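Local atomic coordinates of glycosyl hydrolases family 31 family protein (Aspergillus niger, PDB entry 6DRU), a protein that releases alpha-xylose from the non-reducing terminal glucose of xyloglucan oligosaccharides, as a family 31 glycoside hydrolase. Residues A[18-23]-A[60-65]; A[97-102]-A[218-223]; A[306-311]-A[387-392]. All coordinates share one frame; numbering follows the deposited sequence. Where two conformers were deposited one is given.

Interaction 1 of 3, residues A[18-23]-A[60-65]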
loop_
_atom_site.group_PDB
_atom_site.type_symbol
_atom_site.label_atom_id
_atom_site.label_comp_id
_atom_site.label_asym_id
_atom_site.label_seq_id
_atom_site.Cartn_x
_atom_site.Cartn_y
_atom_site.Cartn_z
ATOM N N THR A 18 -4.695 13.466 19.648
ATOM C CA THR A 18 -5.269 14.663 20.249
ATOM C C THR A 18 -6.758 14.708 19.937
ATOM O O THR A 18 -7.154 14.541 18.779
ATOM C CB THR A 18 -4.581 15.924 19.722
ATOM O OG1 THR A 18 -3.169 15.832 19.952
ATOM C CG2 THR A 18 -5.122 17.159 20.423
ATOM N N ILE A 19 -7.576 14.942 20.960
ATOM C CA ILE A 19 -9.026 15.033 20.809
ATOM C C ILE A 19 -9.460 16.422 21.250
ATOM O O ILE A 19 -9.206 16.826 22.392
ATOM C CB ILE A 19 -9.767 13.953 21.614
ATOM C CG1 ILE A 19 -9.280 12.550 21.240
ATOM C CG2 ILE A 19 -11.266 14.069 21.390
ATOM C CD1 ILE A 19 -8.233 11.993 22.180
ATOM N N LEU A 20 -10.114 17.152 20.349
ATOM C CA LEU A 20 -10.588 18.507 20.612
ATOM C C LEU A 20 -12.112 18.501 20.582
ATOM O O LEU A 20 -12.717 18.366 19.514
ATOM C CB LEU A 20 -10.020 19.490 19.591
ATOM C CG LEU A 20 -10.537 20.927 19.665
ATOM C CD1 LEU A 20 -10.157 21.561 20.992
ATOM C CD2 LEU A 20 -10.008 21.752 18.501
ATOM N N ILE A 21 -12.728 18.643 21.754
ATOM C CA ILE A 21 -14.179 18.673 21.894
ATOM C C ILE A 21 -14.590 20.108 22.190
ATOM O O ILE A 21 -14.106 20.712 23.155
ATOM C CB ILE A 21 -14.661 17.725 23.001
ATOM C CG1 ILE A 21 -13.993 16.356 22.863
ATOM C CG2 ILE A 21 -16.174 17.583 22.955
ATOM C CD1 ILE A 21 -13.333 15.878 24.138
ATOM N N GLN A 22 -15.481 20.654 21.366
ATOM C CA GLN A 22 -15.943 22.022 21.535
ATOM C C GLN A 22 -17.464 22.073 21.527
ATOM O O GLN A 22 -18.109 21.324 20.782
ATOM C CB GLN A 22 -15.408 22.931 20.419
ATOM C CG GLN A 22 -13.923 22.796 20.154
ATOM C CD GLN A 22 -13.502 23.492 18.876
ATOM O OE1 GLN A 22 -13.863 23.068 17.778
ATOM N NE2 GLN A 22 -12.741 24.570 19.013
ATOM N N PRO A 23 -18.066 22.940 22.340
ATOM C CA PRO A 23 -19.495 23.216 22.175
ATOM C C PRO A 23 -19.740 23.856 20.819
ATOM O O PRO A 23 -18.985 24.725 20.378
ATOM C CB PRO A 23 -19.809 24.176 23.328
ATOM C CG PRO A 23 -18.492 24.794 23.674
ATOM C CD PRO A 23 -17.469 23.726 23.431
ATOM N N HIS A 60 -15.627 29.190 16.111
ATOM C CA HIS A 60 -14.823 28.525 17.130
ATOM C C HIS A 60 -13.395 28.301 16.654
ATOM O O HIS A 60 -12.438 28.587 17.382
ATOM C CB HIS A 60 -15.452 27.185 17.520
ATOM C CG HIS A 60 -16.822 27.301 18.106
ATOM N ND1 HIS A 60 -17.039 27.519 19.449
ATOM C CD2 HIS A 60 -18.045 27.207 17.536
ATOM C CE1 HIS A 60 -18.339 27.568 19.679
ATOM N NE2 HIS A 60 -18.971 27.377 18.535
ATOM N N GLY A 61 -13.234 27.788 15.438
ATOM C CA GLY A 61 -11.906 27.418 14.990
ATOM C C GLY A 61 -11.355 26.289 15.836
ATOM O O GLY A 61 -12.069 25.355 16.215
ATOM N N MET A 62 -10.064 26.379 16.151
ATOM C CA MET A 62 -9.393 25.403 16.995
ATOM C C MET A 62 -9.347 25.827 18.462
ATOM O O MET A 62 -8.574 25.257 19.239
ATOM C CB MET A 62 -7.973 25.159 16.475
ATOM C CG MET A 62 -7.601 23.696 16.309
ATOM S SD MET A 62 -8.402 22.935 14.885
ATOM C CE MET A 62 -7.754 23.946 13.554
ATOM N N SER A 63 -10.164 26.800 18.858
ATOM C CA SER A 63 -10.042 27.385 20.186
ATOM C C SER A 63 -10.536 26.427 21.266
ATOM O O SER A 63 -11.503 25.686 21.071
ATOM C CB SER A 63 -10.821 28.698 20.258
ATOM O OG SER A 63 -12.219 28.464 20.202
ATOM N N TYR A 64 -9.860 26.452 22.412
ATOM C CA TYR A 64 -10.248 25.644 23.558
ATOM C C TYR A 64 -9.827 26.359 24.834
ATOM O O TYR A 64 -8.978 27.254 24.819
ATOM C CB TYR A 64 -9.636 24.238 23.498
ATOM C CG TYR A 64 -8.126 24.221 23.441
ATOM C CD1 TYR A 64 -7.457 24.310 22.226
ATOM C CD2 TYR A 64 -7.368 24.119 24.601
ATOM C CE1 TYR A 64 -6.077 24.296 22.168
ATOM C CE2 TYR A 64 -5.987 24.104 24.552
ATOM C CZ TYR A 64 -5.347 24.195 23.333
ATOM O OH TYR A 64 -3.972 24.179 23.278
ATOM N N ASP A 65 -10.434 25.945 25.944
ATOM C CA ASP A 65 -10.197 26.548 27.248
ATOM C C ASP A 65 -9.333 25.702 28.164
ATOM O O ASP A 65 -8.575 26.259 28.960
ATOM C CB ASP A 65 -11.529 26.819 27.962
ATOM C CG ASP A 65 -11.973 28.262 27.850
ATOM O OD1 ASP A 65 -11.290 29.044 27.156
ATOM O OD2 ASP A 65 -13.004 28.616 28.462
#
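Gln22 reaches from strand 17-23 into the turn formed by His60 to Ser63 and grips its backbone. Its NE2 gives one hydrogen to Gly61 O at 3.0 Å and the other to Ser63 O at 2.6 Å. Both acceptors lie in the amide plane, and each N-H points at its oxygen with an angle of 156°. At Gly61 O the donor stands above the carbonyl plane; at Ser63 O it is only slightly tilted. The two bonds fix the rotation of the amide. The turn is type II', with Gly61 at its second position, and Ser63 OG braces it by bonding to His60 O at 2.8 Å.

Beside the amide, Leu20 fills the apolar part of the contact. With CG anti to the backbone N (chi1 174°), the branched end lies against the loop. CD1 meets Tyr64 CB at 3.7 Å, and CD2 meets Met62 CG at 3.8 Å. Both side chains cross Leu20 at about a right angle. At the Pro23 end, Pro23 O lies over one face of the His60 ring, without a hydrogen bond. His60 NE2 bonds to Glu56 instead.

The outer side is looser. Met62 is exposed, and its CB points away from the strand. Ser63 and Tyr64 are partly exposed.

Arg32 from the adjacent strand 28-35 donates to both Gln22 OE1 and Gly61 O, so the far end of the amide is also held. Strand 17-23 lies between strands 10-14 and 28-35 in the mixed N-terminal sheet. The loop covers the side of it where Leu20 and Gln22 project, just before the chain enters strand 66-68.

Interaction 2 of 3, residues A[97-102]-A[218-223]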
loop_
_atom_site.group_PDB
_atom_site.type_symbol
_atom_site.label_atom_id
_atom_site.label_comp_id
_atom_site.label_asym_id
_atom_site.label_seq_id
_atom_site.Cartn_x
_atom_site.Cartn_y
_atom_site.Cartn_z
ATOM N N LEU A 97 -15.165 9.301 25.736
ATOM C CA LEU A 97 -16.240 10.275 25.620
ATOM C C LEU A 97 -17.598 9.619 25.849
ATOM O O LEU A 97 -17.823 8.474 25.446
ATOM C CB LEU A 97 -16.214 10.952 24.247
ATOM C CG LEU A 97 -14.879 11.550 23.797
ATOM C CD1 LEU A 97 -15.049 12.320 22.497
ATOM C CD2 LEU A 97 -14.295 12.446 24.879
ATOM N N SER A 98 -18.498 10.360 26.496
ATOM C CA SER A 98 -19.876 9.935 26.702
ATOM C C SER A 98 -20.765 11.169 26.670
ATOM O O SER A 98 -20.376 12.230 27.167
ATOM C CB SER A 98 -20.046 9.184 28.027
ATOM O OG SER A 98 -19.715 10.006 29.131
ATOM N N PHE A 99 -21.954 11.027 26.089
ATOM C CA PHE A 99 -22.856 12.147 25.856
ATOM C C PHE A 99 -24.215 11.873 26.481
ATOM O O PHE A 99 -24.818 10.822 26.238
ATOM C CB PHE A 99 -23.006 12.420 24.357
ATOM C CG PHE A 99 -21.728 12.833 23.689
ATOM C CD1 PHE A 99 -21.321 14.158 23.702
ATOM C CD2 PHE A 99 -20.927 11.897 23.059
ATOM C CE1 PHE A 99 -20.141 14.543 23.092
ATOM C CE2 PHE A 99 -19.746 12.273 22.448
ATOM C CZ PHE A 99 -19.353 13.599 22.464
ATOM N N TYR A 100 -24.696 12.826 27.277
ATOM C CA TYR A 100 -25.996 12.746 27.924
ATOM C C TYR A 100 -26.863 13.925 27.506
ATOM O O TYR A 100 -26.365 14.975 27.091
ATOM C CB TYR A 100 -25.862 12.733 29.454
ATOM C CG TYR A 100 -25.060 11.581 30.012
ATOM C CD1 TYR A 100 -23.671 11.619 30.033
ATOM C CD2 TYR A 100 -25.693 10.459 30.534
ATOM C CE1 TYR A 100 -22.935 10.568 30.549
ATOM C CE2 TYR A 100 -24.967 9.405 31.053
ATOM C CZ TYR A 100 -23.588 9.464 31.058
ATOM O OH TYR A 100 -22.860 8.416 31.573
ATOM N N ARG A 101 -28.176 13.740 27.620
ATOM C CA ARG A 101 -29.139 14.820 27.465
ATOM C C ARG A 101 -29.821 15.096 28.799
ATOM O O ARG A 101 -30.221 14.166 29.505
ATOM C CB ARG A 101 -30.197 14.491 26.407
ATOM C CG ARG A 101 -31.476 15.307 26.572
ATOM C CD ARG A 101 -32.383 15.231 25.359
ATOM N NE ARG A 101 -32.637 13.858 24.935
ATOM C CZ ARG A 101 -33.389 12.996 25.609
ATOM N NH1 ARG A 101 -33.956 13.361 26.748
ATOM N NH2 ARG A 101 -33.567 11.765 25.147
ATOM N N VAL A 102 -29.957 16.374 29.134
ATOM C CA VAL A 102 -30.682 16.791 30.328
ATOM C C VAL A 102 -32.152 16.916 29.947
ATOM O O VAL A 102 -32.529 17.801 29.174
ATOM C CB VAL A 102 -30.137 18.109 30.889
ATOM C CG1 VAL A 102 -31.066 18.653 31.961
ATOM C CG2 VAL A 102 -28.741 17.907 31.442
ATOM N N TYR A 218 -16.700 14.853 13.787
ATOM C CA TYR A 218 -18.129 14.587 13.869
ATOM C C TYR A 218 -18.778 15.558 14.846
ATOM O O TYR A 218 -18.111 16.170 15.684
ATOM C CB TYR A 218 -18.422 13.132 14.267
ATOM C CG TYR A 218 -17.981 12.720 15.658
ATOM C CD1 TYR A 218 -18.797 12.940 16.762
ATOM C CD2 TYR A 218 -16.768 12.076 15.862
ATOM C CE1 TYR A 218 -18.407 12.552 18.031
ATOM C CE2 TYR A 218 -16.370 11.682 17.129
ATOM C CZ TYR A 218 -17.195 11.922 18.208
ATOM O OH TYR A 218 -16.804 11.535 19.470
ATOM N N VAL A 219 -20.099 15.692 14.717
ATOM C CA VAL A 219 -20.907 16.583 15.542
ATOM C C VAL A 219 -22.110 15.802 16.052
ATOM O O VAL A 219 -22.744 15.061 15.292
ATOM C CB VAL A 219 -21.370 17.832 14.759
ATOM C CG1 VAL A 219 -22.213 18.737 15.642
ATOM C CG2 VAL A 219 -20.178 18.595 14.206
ATOM N N ILE A 220 -22.419 15.957 17.338
ATOM C CA ILE A 220 -23.581 15.325 17.954
ATOM C C ILE A 220 -24.434 16.412 18.595
ATOM O O ILE A 220 -23.913 17.285 19.299
ATOM C CB ILE A 220 -23.172 14.249 18.980
ATOM C CG1 ILE A 220 -24.408 13.601 19.606
ATOM C CG2 ILE A 220 -22.256 14.825 20.053
ATOM C CD1 ILE A 220 -24.092 12.405 20.476
ATOM N N VAL A 221 -25.739 16.365 18.337
ATOM C CA VAL A 221 -26.683 17.349 18.853
ATOM C C VAL A 221 -27.856 16.609 19.480
ATOM O O VAL A 221 -28.343 15.616 18.928
ATOM C CB VAL A 221 -27.159 18.315 17.746
ATOM C CG1 VAL A 221 -27.732 17.545 16.565
ATOM C CG2 VAL A 221 -28.176 19.299 18.297
ATOM N N ALA A 222 -28.301 17.086 20.640
ATOM C CA ALA A 222 -29.366 16.449 21.401
ATOM C C ALA A 222 -30.664 17.245 21.319
ATOM O O ALA A 222 -30.657 18.469 21.165
ATOM C CB ALA A 222 -28.966 16.287 22.870
ATOM N N ALA A 223 -31.782 16.529 21.430
ATOM C CA ALA A 223 -33.098 17.147 21.501
ATOM C C ALA A 223 -33.998 16.279 22.368
ATOM O O ALA A 223 -33.763 15.079 22.533
ATOM C CB ALA A 223 -33.715 17.339 20.112
#
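Phe99 and Ile220 meet because their torsions turn them into the gap between two strands. Phe99 CG is anti to the carbonyl carbon and beside the backbone N (chi1 -63°), which lays the ring against Ile220. Ile220 CG1 is anti to the backbone N (chi1 -180°) and its chi2 is also anti, which carries CD1 to Phe99 CB and CG, at 4.0 Å from each. The other branch, CG2, sits over one ring face as a CH-pi contact, 3.8 Å from the Phe99 ring centroid.

At one end the hydroxyl of Tyr218 comes to the Phe99 ring edge. Tyr218 OH also touches Leu97 CD1 at 3.6 Å. At the other end Arg101 CB meets Ala222 CB at 4.2 Å. The arginine chain then bends at chi3 and passes Ala223 O, where NE is too poorly angled for a hydrogen bond. Its NH2 is hydrogen-bonded to Lys185 O.

Strands 98-102 and 218-222 belong to different sheets. The axes of these short segments come within 8.2 Å and run 23° from parallel, so the sheets pack face to face, as in a beta-sandwich. Phe29 and Val31 of strand 28-35 extend the apolar layer.

No hydrogen bond links the two segments. The contact therefore rests on buried apolar surface, and polar groups enter only at its ends.

Interaction 3 of 3, residues A[306-311]-A[387-392]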
loop_
_atom_site.group_PDB
_atom_site.type_symbol
_atom_site.label_atom_id
_atom_site.label_comp_id
_atom_site.label_asym_id
_atom_site.label_seq_id
_atom_site.Cartn_x
_atom_site.Cartn_y
_atom_site.Cartn_z
ATOM N N ALA A 306 -31.765 30.095 -28.907
ATOM C CA ALA A 306 -32.371 31.290 -28.331
ATOM C C ALA A 306 -33.788 31.487 -28.853
ATOM O O ALA A 306 -34.674 31.938 -28.116
ATOM C CB ALA A 306 -31.513 32.518 -28.629
ATOM N N GLN A 307 -34.022 31.145 -30.123
ATOM C CA GLN A 307 -35.370 31.201 -30.678
ATOM C C GLN A 307 -36.256 30.098 -30.119
ATOM O O GLN A 307 -37.458 30.311 -29.927
ATOM C CB GLN A 307 -35.318 31.100 -32.202
ATOM C CG GLN A 307 -36.647 31.369 -32.884
ATOM C CD GLN A 307 -36.736 30.723 -34.253
ATOM O OE1 GLN A 307 -35.728 30.551 -34.937
ATOM N NE2 GLN A 307 -37.946 30.347 -34.653
ATOM N N MET A 308 -35.686 28.923 -29.850
ATOM C CA MET A 308 -36.477 27.826 -29.305
ATOM C C MET A 308 -36.977 28.160 -27.907
ATOM O O MET A 308 -38.157 27.965 -27.594
ATOM C CB MET A 308 -35.653 26.540 -29.289
ATOM C CG MET A 308 -36.379 25.352 -28.677
ATOM S SD MET A 308 -35.297 23.939 -28.388
ATOM C CE MET A 308 -34.189 24.614 -27.152
ATOM N N SER A 309 -36.088 28.661 -27.048
ATOM C CA SER A 309 -36.486 28.995 -25.686
ATOM C C SER A 309 -37.489 30.141 -25.670
ATOM O O SER A 309 -38.421 30.147 -24.857
ATOM C CB SER A 309 -35.253 29.350 -24.856
ATOM O OG SER A 309 -34.717 30.598 -25.258
ATOM N N ALA A 310 -37.318 31.118 -26.565
ATOM C CA ALA A 310 -38.252 32.237 -26.620
ATOM C C ALA A 310 -39.614 31.790 -27.132
ATOM O O ALA A 310 -40.650 32.259 -26.647
ATOM C CB ALA A 310 -37.687 33.353 -27.497
ATOM N N ARG A 311 -39.633 30.881 -28.108
ATOM C CA ARG A 311 -40.902 30.367 -28.611
ATOM C C ARG A 311 -41.613 29.533 -27.554
ATOM O O ARG A 311 -42.843 29.587 -27.437
ATOM C CB ARG A 311 -40.675 29.546 -29.880
ATOM C CG ARG A 311 -41.944 29.284 -30.680
ATOM C CD ARG A 311 -42.403 30.528 -31.431
ATOM N NE ARG A 311 -43.723 30.348 -32.032
ATOM C CZ ARG A 311 -44.813 31.012 -31.657
ATOM N NH1 ARG A 311 -44.745 31.908 -30.681
ATOM N NH2 ARG A 311 -45.972 30.780 -32.259
ATOM N N LYS A 387 -28.980 31.930 -23.629
ATOM C CA LYS A 387 -29.814 31.593 -24.775
ATOM C C LYS A 387 -31.184 31.070 -24.350
ATOM O O LYS A 387 -31.857 30.399 -25.139
ATOM C CB LYS A 387 -29.097 30.581 -25.669
ATOM C CG LYS A 387 -27.817 31.119 -26.309
ATOM C CD LYS A 387 -27.216 30.108 -27.269
ATOM C CE LYS A 387 -25.977 30.628 -27.966
ATOM N NZ LYS A 387 -25.408 29.590 -28.873
ATOM N N GLY A 388 -31.604 31.358 -23.116
ATOM C CA GLY A 388 -32.941 31.058 -22.651
ATOM C C GLY A 388 -33.082 29.776 -21.858
ATOM O O GLY A 388 -34.147 29.549 -21.268
ATOM N N ILE A 389 -32.052 28.939 -21.815
ATOM C CA ILE A 389 -32.070 27.714 -21.026
ATOM C C ILE A 389 -31.263 28.000 -19.767
ATOM O O ILE A 389 -30.036 27.881 -19.758
ATOM C CB ILE A 389 -31.513 26.524 -21.813
ATOM C CG1 ILE A 389 -32.307 26.331 -23.104
ATOM C CG2 ILE A 389 -31.560 25.257 -20.968
ATOM C CD1 ILE A 389 -31.610 25.473 -24.127
ATOM N N LYS A 390 -31.954 28.372 -18.689
ATOM C CA LYS A 390 -31.300 28.845 -17.476
ATOM C C LYS A 390 -31.450 27.883 -16.306
ATOM O O LYS A 390 -31.104 28.238 -15.175
ATOM C CB LYS A 390 -31.843 30.223 -17.101
ATOM C CG LYS A 390 -31.914 31.183 -18.277
ATOM C CD LYS A 390 -32.392 32.559 -17.854
ATOM C CE LYS A 390 -31.791 33.637 -18.740
ATOM N NZ LYS A 390 -31.746 34.961 -18.056
ATOM N N ASN A 391 -31.944 26.675 -16.548
ATOM C CA ASN A 391 -31.982 25.621 -15.545
ATOM C C ASN A 391 -31.227 24.420 -16.092
ATOM O O ASN A 391 -31.273 24.148 -17.296
ATOM C CB ASN A 391 -33.425 25.247 -15.195
ATOM C CG ASN A 391 -34.236 26.444 -14.731
ATOM O OD1 ASN A 391 -34.223 26.798 -13.551
ATOM N ND2 ASN A 391 -34.940 27.078 -15.662
ATOM N N PHE A 392 -30.517 23.708 -15.220
ATOM C CA PHE A 392 -29.556 22.713 -15.675
ATOM C C PHE A 392 -29.780 21.373 -14.992
ATOM O O PHE A 392 -30.044 21.307 -13.788
ATOM C CB PHE A 392 -28.131 23.204 -15.439
ATOM C CG PHE A 392 -27.773 24.396 -16.272
ATOM C CD1 PHE A 392 -27.442 24.244 -17.606
ATOM C CD2 PHE A 392 -27.799 25.671 -15.732
ATOM C CE1 PHE A 392 -27.122 25.338 -18.384
ATOM C CE2 PHE A 392 -27.481 26.772 -16.507
ATOM C CZ PHE A 392 -27.141 26.604 -17.835
#
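The outer helical layer of the TIM barrel meets the loop leading into a barrel strand here, through Ser309 of helix 305-316 and the backbone of Lys387 and Gly388. Ser309 OG lies 2.9 Å from Lys387 O, across the contact. It is also 3.2 Å from Ala306 O, one turn back in its own helix. The hydroxyl has one proton and more than one acceptor within reach. Its chi1 of 71° places OG between the backbone N and the carbonyl carbon, where it can face both oxygens.

Gly388 adds no side chain here, and its CA lies beside Ser309 OG. Lys387 O also takes a CA-H...O contact from Ala306 CA at 3.4 Å, nearly straight at 159°. The same carbonyl thus faces two residues on one side of the helix, Ala306 and Ser309. The Lys387 side chain leads away from it.

In the barrel, helix 305-316 precedes strand 319-328, and helix 370-385 precedes strand 391-394. These two strands are parallel neighbours. The chain from Lys387 onward leads from the second helix into its strand, which runs on to the active-site residue Asp395. The contact itself is at the entry to the strand, away from the xylose pocket.

Deeper in, Met308 and Ile389 add an apolar touch. The Met308 chain runs out extended and then bends at chi3 (65°), which brings CE to Ile389 CD1 at 4.1 Å. This pair is buried. Ile389 also packs on Met320 and Ala322 of strand 319-328 and on Tyr384 of helix 370-385. Met308 also touches Gln262 and Val265 of helix 262-274.

From the N terminus, interaction 1 comes first and closes a loop of 36 residues from strand 17-23, through strand 28-35, to the turn before strand 66-68. Interaction 2 closes a longer, strand-rich excursion from 97-102 to 218-223. Interaction 3 follows in the TIM barrel and closes the 75-residue span from helix 305-316 to the approach to strand 391-394. The three are in series; none nests in or crosses another. Interactions 1 and 2 reach the same mixed sheet, where strands 17-23 and 216-222 flank strand 28-35. They touch through Ile21 CD1 and Leu97 CD2, 3.6 Å apart. Interaction 3 stands apart, its centre about 50 Å from either of the others.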